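Local coordinates for protein pullulanase (Klebsiella oxytoca, PDB 2YOC) that hydrolyses alpha-1,6-glucosidic linkages in pullulan and related alpha-glucans, and is probably exported by a type 2 secretion system, at residues B[34-48]-B[94-107]. Numbering follows the deposited sequence.
Sequences AVTAVENQAVIHLVD and DKYGPYWVIPLNKE
V35 lays CG2 over one face of the Y99 ring, 3.9 Å from the ring centroid, a CH-pi contact offset toward the rim. From the Y99 backbone outward, CB meets H45 CD2 and the carbonyl O of I44. Chi1 of 60° sets CG between the backbone N and the carbonyl carbon, and the ring reaches V35. CD2 passes V43 CG2 at 4.3 Å. CE2 and CZ lie closest to V35 CG2, with CD2 and CE1 farther from it. OH lies 3.9 Å from V35 CG2. Y99 shares its sheet face with V43, H45, V101 and Q41.

Segment 94-107 belongs to the bacterial pullulanase-associated domain, of the transthyretin clan. Strand 41-46 lies between antiparallel 99-103 and parallel 138-141. A42 with I102 and I44 with W100 are hydrogen-bonded antiparallel pairs. On the opposite face I44 CG1 touches I102 CD1 at 3.5 Å, and residues of strand 63-68 pack on W100 and I102. L46 CB lies at the edge of the W100 ring, 4.0 Å from CZ3.

Beyond the strands, N40 ND2 hydrogen-bonds N105 O at 3.1 Å, approaching from above the carbonyl plane. N40 N hydrogen-bonds E107 OE2 at 3.2 Å.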
ATOM      1  N   ALA B  34      52.831  44.675  10.507  1.00138.01           N
ATOM      2  CA  ALA B  34      53.376  45.032   9.189  1.00138.77           C
ATOM      3  C   ALA B  34      52.763  46.323   8.607  1.00144.67           C
ATOM      4  O   ALA B  34      53.478  47.072   7.937  1.00146.12           O
ATOM      5  CB  ALA B  34      53.265  43.871   8.201  1.00137.80           C
ATOM      6  N   VAL B  35      51.457  46.592   8.872  1.00140.35           N
ATOM      7  CA  VAL B  35      50.744  47.783   8.393  1.00140.69           C
ATOM      8  C   VAL B  35      49.926  48.438   9.522  1.00146.08           C
ATOM      9  O   VAL B  35      49.097  47.779  10.152  1.00144.87           O
ATOM     10  CB  VAL B  35      49.912  47.485   7.109  1.00142.53           C
ATOM     11  CG1 VAL B  35      48.851  48.551   6.849  1.00142.63           C
ATOM     12  CG2 VAL B  35      50.819  47.330   5.888  1.00142.20           C
ATOM     13  N   THR B  36      50.172  49.730   9.770  1.00145.14           N
ATOM     14  CA  THR B  36      49.473  50.513  10.790  1.00146.45           C
ATOM     15  C   THR B  36      48.357  51.350  10.146  1.00151.16           C
ATOM     16  O   THR B  36      48.627  52.108   9.208  1.00152.03           O
ATOM     17  CB  THR B  36      50.471  51.361  11.608  1.00159.31           C
ATOM     18  OG1 THR B  36      51.380  52.044  10.730  1.00160.74           O
ATOM     19  CG2 THR B  36      51.240  50.532  12.629  1.00158.02           C
ATOM     20  N   ALA B  37      47.106  51.202  10.635  1.00147.01           N
ATOM     21  CA  ALA B  37      45.942  51.926  10.112  1.00147.09           C
ATOM     22  C   ALA B  37      46.048  53.428  10.370  1.00152.78           C
ATOM     23  O   ALA B  37      46.214  53.836  11.519  1.00152.25           O
ATOM     24  CB  ALA B  37      44.661  51.374  10.723  1.00146.62           C
ATOM     25  N   VAL B  38      45.978  54.239   9.291  1.00151.52           N
ATOM     26  CA  VAL B  38      46.074  55.714   9.352  1.00154.13           C
ATOM     27  C   VAL B  38      44.661  56.401   9.363  1.00159.84           C
ATOM     28  O   VAL B  38      43.654  55.682   9.415  1.00158.18           O
ATOM     29  CB  VAL B  38      47.140  56.355   8.389  1.00158.89           C
ATOM     30  CG1 VAL B  38      48.421  55.527   8.306  1.00158.29           C
ATOM     31  CG2 VAL B  38      46.591  56.667   6.989  1.00158.26           C
ATOM     32  N   GLU B  39      44.592  57.767   9.341  1.00158.36           N
ATOM     33  CA  GLU B  39      43.324  58.525   9.372  1.00158.90           C
ATOM     34  C   GLU B  39      42.353  58.229   8.226  1.00162.31           C
ATOM     35  O   GLU B  39      42.765  58.175   7.060  1.00162.35           O
ATOM     36  CB  GLU B  39      43.562  60.025   9.492  1.00162.64           C
ATOM     37  CG  GLU B  39      43.981  60.424  10.878  1.00172.25           C
ATOM     38  CD  GLU B  39      44.045  61.917  11.059  1.00189.38           C
ATOM     39  OE1 GLU B  39      44.785  62.595  10.309  1.00182.69           O
ATOM     40  OE2 GLU B  39      43.335  62.413  11.959  1.00180.27           O
ATOM     41  N   ASN B  40      41.053  58.060   8.575  1.00157.19           N
ATOM     42  CA  ASN B  40      39.922  57.770   7.675  1.00155.81           C
ATOM     43  C   ASN B  40      40.132  56.537   6.757  1.00157.01           C
ATOM     44  O   ASN B  40      39.765  56.547   5.574  1.00156.14           O
ATOM     45  CB  ASN B  40      39.473  59.032   6.902  1.00159.93           C
ATOM     46  CG  ASN B  40      38.014  59.413   7.087  1.00187.94           C
ATOM     47  OD1 ASN B  40      37.489  59.509   8.209  1.00180.37           O
ATOM     48  ND2 ASN B  40      37.341  59.705   5.982  1.00181.87           N
ATOM     49  N   GLN B  41      40.728  55.473   7.339  1.00152.04           N
ATOM     50  CA  GLN B  41      41.021  54.172   6.720  1.00149.61           C
ATOM     51  C   GLN B  41      41.363  53.094   7.767  1.00153.27           C
ATOM     52  O   GLN B  41      42.160  53.354   8.670  1.00154.22           O
ATOM     53  CB  GLN B  41      42.093  54.249   5.607  1.00150.60           C
ATOM     54  CG  GLN B  41      43.397  54.919   6.006  1.00149.33           C
ATOM     55  CD  GLN B  41      44.581  54.124   5.535  1.00147.03           C
ATOM     56  OE1 GLN B  41      45.090  53.251   6.240  1.00133.22           O
ATOM     57  NE2 GLN B  41      45.058  54.422   4.340  1.00136.72           N
ATOM     58  N   ALA B  42      40.737  51.902   7.656  1.00147.72           N
ATOM     59  CA  ALA B  42      40.950  50.771   8.565  1.00146.05           C
ATOM     60  C   ALA B  42      41.799  49.688   7.896  1.00148.77           C
ATOM     61  O   ALA B  42      41.875  49.636   6.663  1.00147.98           O
ATOM     62  CB  ALA B  42      39.614  50.186   9.006  1.00145.38           C
ATOM     63  N   VAL B  43      42.435  48.826   8.709  1.00144.38           N
ATOM     64  CA  VAL B  43      43.235  47.720   8.194  1.00142.97           C
ATOM     65  C   VAL B  43      42.896  46.371   8.856  1.00145.61           C
ATOM     66  O   VAL B  43      42.908  46.269  10.083  1.00145.71           O
ATOM     67  CB  VAL B  43      44.748  48.041   8.029  1.00147.61           C
ATOM     68  CG1 VAL B  43      45.497  48.021   9.353  1.00147.82           C
ATOM     69  CG2 VAL B  43      45.407  47.111   7.019  1.00146.51           C
ATOM     70  N   ILE B  44      42.513  45.367   8.037  1.00140.29           N
ATOM     71  CA  ILE B  44      42.164  44.013   8.491  1.00137.92           C
ATOM     72  C   ILE B  44      43.235  43.031   7.999  1.00141.02           C
ATOM     73  O   ILE B  44      43.501  42.967   6.796  1.00140.63           O
ATOM     74  CB  ILE B  44      40.726  43.559   8.067  1.00139.34           C
ATOM     75  CG1 ILE B  44      39.626  44.643   8.284  1.00140.33           C
ATOM     76  CG2 ILE B  44      40.336  42.197   8.678  1.00138.26           C
ATOM     77  CD1 ILE B  44      39.359  45.198   9.722  1.00147.97           C
ATOM     78  N   HIS B  45      43.848  42.280   8.935  1.00136.83           N
ATOM     79  CA  HIS B  45      44.872  41.285   8.624  1.00135.79           C
ATOM     80  C   HIS B  45      44.278  39.894   8.622  1.00137.41           C
ATOM     81  O   HIS B  45      43.585  39.505   9.574  1.00135.99           O
ATOM     82  CB  HIS B  45      45.982  41.271   9.682  1.00137.47           C
ATOM     83  CG  HIS B  45      46.702  42.560   9.890  1.00142.93           C
ATOM     84  ND1 HIS B  45      46.327  43.437  10.891  1.00145.91           N
ATOM     85  CD2 HIS B  45      47.817  43.029   9.287  1.00145.73           C
ATOM     86  CE1 HIS B  45      47.200  44.430  10.837  1.00147.01           C
ATOM     87  NE2 HIS B  45      48.119  44.224   9.892  1.00147.29           N
ATOM     88  N   LEU B  46      44.591  39.117   7.590  1.00132.68           N
ATOM     89  CA  LEU B  46      44.181  37.726   7.603  1.00130.36           C
ATOM     90  C   LEU B  46      45.415  36.979   8.069  1.00134.37           C
ATOM     91  O   LEU B  46      46.485  37.105   7.463  1.00133.85           O
ATOM     92  CB  LEU B  46      43.701  37.203   6.236  1.00129.09           C
ATOM     93  CG  LEU B  46      43.201  35.749   6.254  1.00131.29           C
ATOM     94  CD1 LEU B  46      41.726  35.698   6.419  1.00130.74           C
ATOM     95  CD2 LEU B  46      43.599  34.991   5.010  1.00131.92           C
ATOM     96  N   VAL B  47      45.297  36.285   9.195  1.00131.45           N
ATOM     97  CA  VAL B  47      46.422  35.517   9.683  1.00131.92           C
ATOM     98  C   VAL B  47      46.288  34.123   9.057  1.00137.67           C
ATOM     99  O   VAL B  47      45.406  33.330   9.426  1.00136.43           O
ATOM    100  CB  VAL B  47      46.596  35.548  11.220  1.00135.95           C
ATOM    101  CG1 VAL B  47      47.882  34.833  11.629  1.00135.87           C
ATOM    102  CG2 VAL B  47      46.617  36.988  11.735  1.00137.06           C
ATOM    103  N   ASP B  48      47.094  33.903   8.000  1.00136.01           N
ATOM    104  CA  ASP B  48      47.095  32.662   7.239  1.00135.38           C
ATOM    105  C   ASP B  48      47.899  31.616   7.962  1.00140.77           C
ATOM    106  O   ASP B  48      49.125  31.721   8.069  1.00140.88           O
ATOM    107  CB  ASP B  48      47.606  32.868   5.797  1.00137.41           C
ATOM    108  CG  ASP B  48      47.313  31.719   4.841  1.00144.20           C
ATOM    109  OD1 ASP B  48      46.475  30.849   5.183  1.00142.72           O
ATOM    110  OD2 ASP B  48      47.901  31.700   3.742  1.00150.29           O
ATOM    111  N   ASP B  94      52.466  39.295   3.044  1.00134.68           N
ATOM    112  CA  ASP B  94      53.763  38.849   3.573  1.00135.06           C
ATOM    113  C   ASP B  94      53.680  37.382   4.025  1.00138.09           C
ATOM    114  O   ASP B  94      52.766  36.669   3.599  1.00135.91           O
ATOM    115  CB  ASP B  94      54.323  39.782   4.675  1.00138.28           C
ATOM    116  CG  ASP B  94      53.536  39.900   5.966  1.00144.67           C
ATOM    117  OD1 ASP B  94      52.730  38.990   6.265  1.00142.46           O
ATOM    118  OD2 ASP B  94      53.757  40.884   6.701  1.00152.55           O
ATOM    119  N   LYS B  95      54.621  36.932   4.874  1.00135.60           N
ATOM    120  CA  LYS B  95      54.652  35.543   5.343  1.00134.50           C
ATOM    121  C   LYS B  95      53.377  35.173   6.097  1.00138.59           C
ATOM    122  O   LYS B  95      52.771  34.142   5.798  1.00136.75           O
ATOM    123  CB  LYS B  95      55.895  35.269   6.209  1.00137.42           C
ATOM    124  CG  LYS B  95      56.934  34.329   5.561  1.00146.94           C
ATOM    125  CD  LYS B  95      58.332  34.942   5.650  1.00157.20           C
ATOM    126  CE  LYS B  95      59.211  34.618   4.467  1.00161.15           C
ATOM    127  NZ  LYS B  95      60.602  35.110   4.671  1.00162.20           N
ATOM    128  N   TYR B  96      52.950  36.049   7.021  1.00137.08           N
ATOM    129  CA  TYR B  96      51.801  35.894   7.918  1.00136.61           C
ATOM    130  C   TYR B  96      50.407  35.871   7.308  1.00138.26           C
ATOM    131  O   TYR B  96      49.471  35.342   7.920  1.00137.28           O
ATOM    132  CB  TYR B  96      51.914  36.840   9.116  1.00139.66           C
ATOM    133  CG  TYR B  96      53.195  36.619   9.898  1.00143.11           C
ATOM    134  CD1 TYR B  96      53.327  35.540  10.773  1.00144.57           C
ATOM    135  CD2 TYR B  96      54.292  37.459   9.731  1.00145.50           C
ATOM    136  CE1 TYR B  96      54.509  35.318  11.487  1.00146.40           C
ATOM    137  CE2 TYR B  96      55.479  37.245  10.439  1.00147.32           C
ATOM    138  CZ  TYR B  96      55.582  36.171  11.314  1.00154.25           C
ATOM    139  OH  TYR B  96      56.746  35.937  12.004  1.00155.62           O
ATOM    140  N   GLY B  97      50.294  36.403   6.104  1.00133.30           N
ATOM    141  CA  GLY B  97      49.037  36.453   5.382  1.00131.56           C
ATOM    142  C   GLY B  97      48.753  37.810   4.780  1.00134.14           C
ATOM    143  O   GLY B  97      49.530  38.756   4.956  1.00135.00           O
ATOM    144  N   PRO B  98      47.620  37.935   4.066  1.00128.19           N
ATOM    145  CA  PRO B  98      47.305  39.207   3.423  1.00128.56           C
ATOM    146  C   PRO B  98      46.719  40.229   4.382  1.00133.56           C
ATOM    147  O   PRO B  98      46.520  39.953   5.567  1.00132.54           O
ATOM    148  CB  PRO B  98      46.300  38.793   2.352  1.00129.07           C
ATOM    149  CG  PRO B  98      45.584  37.663   2.942  1.00131.89           C
ATOM    150  CD  PRO B  98      46.591  36.917   3.770  1.00127.58           C
ATOM    151  N   TYR B  99      46.449  41.415   3.846  1.00132.16           N
ATOM    152  CA  TYR B  99      45.822  42.533   4.540  1.00133.62           C
ATOM    153  C   TYR B  99      45.077  43.416   3.544  1.00137.96           C
ATOM    154  O   TYR B  99      45.414  43.441   2.356  1.00137.46           O
ATOM    155  CB  TYR B  99      46.832  43.345   5.374  1.00136.96           C
ATOM    156  CG  TYR B  99      47.955  43.966   4.570  1.00140.80           C
ATOM    157  CD1 TYR B  99      49.144  43.276   4.348  1.00141.50           C
ATOM    158  CD2 TYR B  99      47.846  45.260   4.066  1.00144.36           C
ATOM    159  CE1 TYR B  99      50.191  43.850   3.631  1.00143.47           C
ATOM    160  CE2 TYR B  99      48.873  45.831   3.317  1.00146.61           C
ATOM    161  CZ  TYR B  99      50.049  45.127   3.114  1.00153.38           C
ATOM    162  OH  TYR B  99      51.079  45.691   2.403  1.00157.25           O
ATOM    163  N   TRP B 100      44.050  44.117   4.026  1.00135.52           N
ATOM    164  CA  TRP B 100      43.254  45.022   3.210  1.00136.57           C
ATOM    165  C   TRP B 100      43.231  46.382   3.873  1.00142.13           C
ATOM    166  O   TRP B 100      42.861  46.473   5.045  1.00142.04           O
ATOM    167  CB  TRP B 100      41.820  44.526   3.080  1.00134.47           C
ATOM    168  CG  TRP B 100      41.633  43.351   2.179  1.00134.44           C
ATOM    169  CD1 TRP B 100      41.064  43.359   0.940  1.00137.28           C
ATOM    170  CD2 TRP B 100      41.881  41.970   2.499  1.00133.15           C
ATOM    171  NE1 TRP B 100      40.954  42.072   0.460  1.00135.64           N
ATOM    172  CE2 TRP B 100      41.466  41.202   1.389  1.00136.33           C
ATOM    173  CE3 TRP B 100      42.403  41.304   3.624  1.00134.13           C
ATOM    174  CZ2 TRP B 100      41.573  39.806   1.363  1.00134.29           C
ATOM    175  CZ3 TRP B 100      42.529  39.925   3.587  1.00134.26           C
ATOM    176  CH2 TRP B 100      42.125  39.192   2.465  1.00133.99           C
ATOM    177  N   VAL B 101      43.613  47.440   3.139  1.00139.04           N
ATOM    178  CA  VAL B 101      43.546  48.805   3.653  1.00139.94           C
ATOM    179  C   VAL B 101      42.170  49.327   3.195  1.00142.50           C
ATOM    180  O   VAL B 101      41.982  49.617   2.012  1.00142.45           O
ATOM    181  CB  VAL B 101      44.750  49.674   3.199  1.00145.51           C
ATOM    182  CG1 VAL B 101      44.579  51.132   3.627  1.00147.35           C
ATOM    183  CG2 VAL B 101      46.060  49.116   3.745  1.00145.12           C
ATOM    184  N   ILE B 102      41.187  49.327   4.115  1.00137.62           N
ATOM    185  CA  ILE B 102      39.801  49.713   3.829  1.00137.20           C
ATOM    186  C   ILE B 102      39.564  51.218   4.012  1.00143.79           C
ATOM    187  O   ILE B 102      39.784  51.726   5.111  1.00144.73           O
ATOM    188  CB  ILE B 102      38.782  48.827   4.610  1.00138.54           C
ATOM    189  CG1 ILE B 102      38.921  47.345   4.215  1.00137.19           C
ATOM    190  CG2 ILE B 102      37.330  49.295   4.415  1.00138.71           C
ATOM    191  CD1 ILE B 102      38.894  46.435   5.342  1.00143.05           C
ATOM    192  N   PRO B 103      39.085  51.934   2.960  1.00140.45           N
ATOM    193  CA  PRO B 103      38.828  53.383   3.112  1.00141.47           C
ATOM    194  C   PRO B 103      37.543  53.689   3.885  1.00143.07           C
ATOM    195  O   PRO B 103      36.502  53.057   3.669  1.00141.15           O
ATOM    196  CB  PRO B 103      38.766  53.888   1.673  1.00144.00           C
ATOM    197  CG  PRO B 103      38.304  52.698   0.877  1.00147.12           C
ATOM    198  CD  PRO B 103      38.755  51.456   1.599  1.00141.14           C
ATOM    199  N   LEU B 104      37.625  54.663   4.792  1.00139.69           N
ATOM    200  CA  LEU B 104      36.496  55.044   5.630  1.00139.10           C
ATOM    201  C   LEU B 104      35.867  56.386   5.301  1.00145.34           C
ATOM    202  O   LEU B 104      36.476  57.232   4.644  1.00146.44           O
ATOM    203  CB  LEU B 104      36.897  55.006   7.101  1.00139.09           C
ATOM    204  CG  LEU B 104      36.650  53.694   7.789  1.00142.05           C
ATOM    205  CD1 LEU B 104      37.849  53.242   8.503  1.00141.95           C
ATOM    206  CD2 LEU B 104      35.581  53.787   8.747  1.00144.54           C
ATOM    207  N   ASN B 105      34.619  56.555   5.749  1.00141.92           N
ATOM    208  CA  ASN B 105      33.808  57.761   5.637  1.00143.50           C
ATOM    209  C   ASN B 105      34.011  58.547   6.957  1.00150.28           C
ATOM    210  O   ASN B 105      34.381  59.725   6.934  1.00151.76           O
ATOM    211  CB  ASN B 105      32.339  57.350   5.336  1.00141.44           C
ATOM    212  CG  ASN B 105      31.168  58.098   5.965  1.00155.34           C
ATOM    213  OD1 ASN B 105      31.289  58.930   6.875  1.00145.81           O
ATOM    214  ND2 ASN B 105      29.973  57.748   5.514  1.00143.96           N
ATOM    215  N   LYS B 106      33.820  57.858   8.098  1.00147.24           N
ATOM    216  CA  LYS B 106      33.982  58.391   9.453  1.00148.83           C
ATOM    217  C   LYS B 106      34.850  57.464  10.333  1.00154.34           C
ATOM    218  O   LYS B 106      34.700  56.237  10.272  1.00152.58           O
ATOM    219  CB  LYS B 106      32.613  58.687  10.124  1.00150.91           C
ATOM    220  CG  LYS B 106      31.648  57.502  10.215  1.00160.15           C
ATOM    221  CD  LYS B 106      30.394  57.830  11.009  1.00167.60           C
ATOM    222  CE  LYS B 106      29.483  56.633  11.193  1.00170.94           C
ATOM    223  NZ  LYS B 106      28.913  56.160   9.898  1.00175.81           N
ATOM    224  N   GLU B 107      35.740  58.064  11.170  1.00153.00           N
ATOM    225  CA  GLU B 107      36.620  57.342  12.106  1.00152.02           C
ATOM    226  C   GLU B 107      35.844  56.736  13.303  1.00154.74           C
ATOM    227  O   GLU B 107      36.416  55.960  14.077  1.00153.24           O
ATOM    228  CB  GLU B 107      37.775  58.244  12.588  1.00155.05           C
ATOM    229  CG  GLU B 107      38.907  58.431  11.587  1.00160.17           C
ATOM    230  CD  GLU B 107      40.202  58.969  12.171  1.00167.63           C
ATOM    231  OE1 GLU B 107      40.138  59.887  13.020  1.00157.86           O
ATOM    232  OE2 GLU B 107      41.282  58.465  11.789  1.00147.55           O
TER